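Local coordinates for protein YrbA (Sinorhizobium meliloti 2011, PDB 5NFM) that binds divalent metal cations such as copper through two histidines and belongs to the BolA-like family, at residues 32-37 against 68-73. Numbering follows the deposited sequence.
Sequences AAEVVA and ALQTSA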
loop_
_atom_site.group_PDB
_atom_site.type_symbol
_atom_site.label_atom_id
_atom_site.label_comp_id
_atom_site.label_asym_id
_atom_site.label_seq_id
_atom_site.Cartn_x
_atom_site.Cartn_y
_atom_site.Cartn_z
ATOM N N ALA A 32 -2.982 7.004 -3.782
ATOM C CA ALA A 32 -3.543 5.699 -4.077
ATOM C C ALA A 32 -2.381 4.742 -4.316
ATOM O O ALA A 32 -1.348 5.126 -4.865
ATOM C CB ALA A 32 -4.457 5.752 -5.300
ATOM N N ALA A 33 -2.545 3.504 -3.870
ATOM C CA ALA A 33 -1.525 2.473 -4.024
ATOM C C ALA A 33 -2.148 1.212 -4.600
ATOM O O ALA A 33 -3.185 0.753 -4.116
ATOM C CB ALA A 33 -0.865 2.131 -2.685
ATOM N N GLU A 34 -1.497 0.649 -5.618
ATOM C CA GLU A 34 -1.773 -0.707 -6.067
ATOM C C GLU A 34 -0.644 -1.599 -5.570
ATOM O O GLU A 34 0.532 -1.269 -5.750
ATOM C CB GLU A 34 -1.878 -0.805 -7.584
ATOM C CG GLU A 34 -2.196 -2.222 -8.016
ATOM C CD GLU A 34 -2.439 -2.351 -9.490
ATOM O OE1 GLU A 34 -2.232 -1.367 -10.233
ATOM O OE2 GLU A 34 -2.849 -3.452 -9.903
ATOM N N VAL A 35 -1.010 -2.702 -4.917
ATOM C CA VAL A 35 -0.041 -3.637 -4.365
ATOM C C VAL A 35 -0.411 -5.031 -4.848
ATOM O O VAL A 35 -1.523 -5.510 -4.582
ATOM C CB VAL A 35 0.004 -3.591 -2.827
ATOM C CG1 VAL A 35 1.130 -4.468 -2.308
ATOM C CG2 VAL A 35 0.151 -2.154 -2.327
ATOM N N VAL A 36 0.522 -5.682 -5.536
ATOM C CA VAL A 36 0.327 -7.016 -6.089
ATOM C C VAL A 36 1.333 -7.936 -5.407
ATOM O O VAL A 36 2.541 -7.683 -5.467
ATOM C CB VAL A 36 0.530 -7.031 -7.612
ATOM C CG1 VAL A 36 0.269 -8.423 -8.166
ATOM C CG2 VAL A 36 -0.378 -6.015 -8.283
ATOM N N ALA A 37 0.848 -8.985 -4.743
ATOM C CA ALA A 37 1.734 -9.827 -3.944
ATOM C C ALA A 37 1.176 -11.242 -3.889
ATOM O O ALA A 37 -0.030 -11.435 -3.706
ATOM C CB ALA A 37 1.868 -9.283 -2.517
ATOM N N ALA A 68 -5.584 5.210 -0.581
ATOM C CA ALA A 68 -6.647 4.426 -1.205
ATOM C C ALA A 68 -6.029 3.207 -1.887
ATOM O O ALA A 68 -5.094 3.345 -2.678
ATOM C CB ALA A 68 -7.388 5.283 -2.229
ATOM N N LEU A 69 -6.560 2.019 -1.599
ATOM C CA LEU A 69 -5.871 0.773 -1.903
ATOM C C LEU A 69 -6.543 -0.059 -2.992
ATOM O O LEU A 69 -7.775 -0.174 -3.057
ATOM C CB LEU A 69 -5.763 -0.101 -0.648
ATOM C CG LEU A 69 -4.911 0.475 0.490
ATOM C CD1 LEU A 69 -4.987 -0.405 1.726
ATOM C CD2 LEU A 69 -3.462 0.653 0.058
ATOM N N GLN A 70 -5.700 -0.675 -3.814
ATOM C CA GLN A 70 -6.090 -1.722 -4.746
ATOM C C GLN A 70 -5.072 -2.840 -4.592
ATOM O O GLN A 70 -3.866 -2.592 -4.693
ATOM C CB GLN A 70 -6.065 -1.160 -6.170
ATOM C CG GLN A 70 -6.246 -2.133 -7.303
ATOM C CD GLN A 70 -6.070 -1.449 -8.651
ATOM O OE1 GLN A 70 -5.827 -0.242 -8.720
ATOM N NE2 GLN A 70 -6.183 -2.217 -9.725
ATOM N N THR A 71 -5.543 -4.055 -4.331
ATOM C CA THR A 71 -4.653 -5.177 -4.100
ATOM C C THR A 71 -5.098 -6.387 -4.909
ATOM O O THR A 71 -6.278 -6.557 -5.230
ATOM C CB THR A 71 -4.600 -5.530 -2.602
ATOM O OG1 THR A 71 -5.927 -5.673 -2.093
ATOM C CG2 THR A 71 -3.893 -4.441 -1.805
ATOM N N SER A 72 -4.133 -7.256 -5.203
ATOM C CA SER A 72 -4.410 -8.476 -5.947
ATOM C C SER A 72 -3.203 -9.397 -5.840
ATOM O O SER A 72 -2.109 -8.990 -5.439
ATOM C CB SER A 72 -4.688 -8.173 -7.423
ATOM O OG SER A 72 -3.591 -7.479 -7.993
ATOM N N ALA A 73 -3.419 -10.649 -6.229
ATOM C CA ALA A 73 -2.330 -11.588 -6.421
ATOM C C ALA A 73 -1.832 -11.516 -7.865
ATOM O O ALA A 73 -2.588 -11.146 -8.767
ATOM C CB ALA A 73 -2.797 -13.009 -6.114
HETATM O O HOH W 1 -4.265 -4.955 -8.009
#
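Glu34 lays its carboxylate over the side-chain amide of Gln70 in the conformer described here: the two planes are only 11° apart, and Glu34 CD lies 3.8 Å from Gln70 CD. Glu34 OE2 stays 3.6 Å from Gln70 NE2, so the pair is stacked rather than hydrogen-bonded. Both chains set CG anti to the backbone N and run on extended, which brings their flat ends to the same depth. One water bridges the Glu34 carboxylate to Ser72, donating to Glu34 OE2 at 2.8 Å and hydrogen-bonding Ser72 OG. With an alanine at Glu34, the water would probably lose the carboxylate it donates to, and the Gln70 amide its flat partner. Ser72 OG also meets Val36 CG2, at 3.5 Å.

Beneath these side chains the backbones pair in parallel, their axes 14° apart, as the central and third strands of the mixed sheet of this BolA-like fold; the connection between them runs through helices 45-56 and 63-66. Five backbone hydrogen bonds alternate between the strands, from Ala33 N to Ala68 O (2.8 Å) through to Ala37 N to Ser72 O. On the face carrying Ala33 and Val35, Leu69 CD2 lies 4.1 Å from Ala33 CB, and Thr71 CG2 approaches Val35 CB. Helix 45-56 packs on that face: His49, Val52 and Tyr53 touch Leu69, while Gln48 OE1 hydrogen-bonds Thr71 OG1. Strand 18-23 pairs antiparallel with the other edge of strand 31-36.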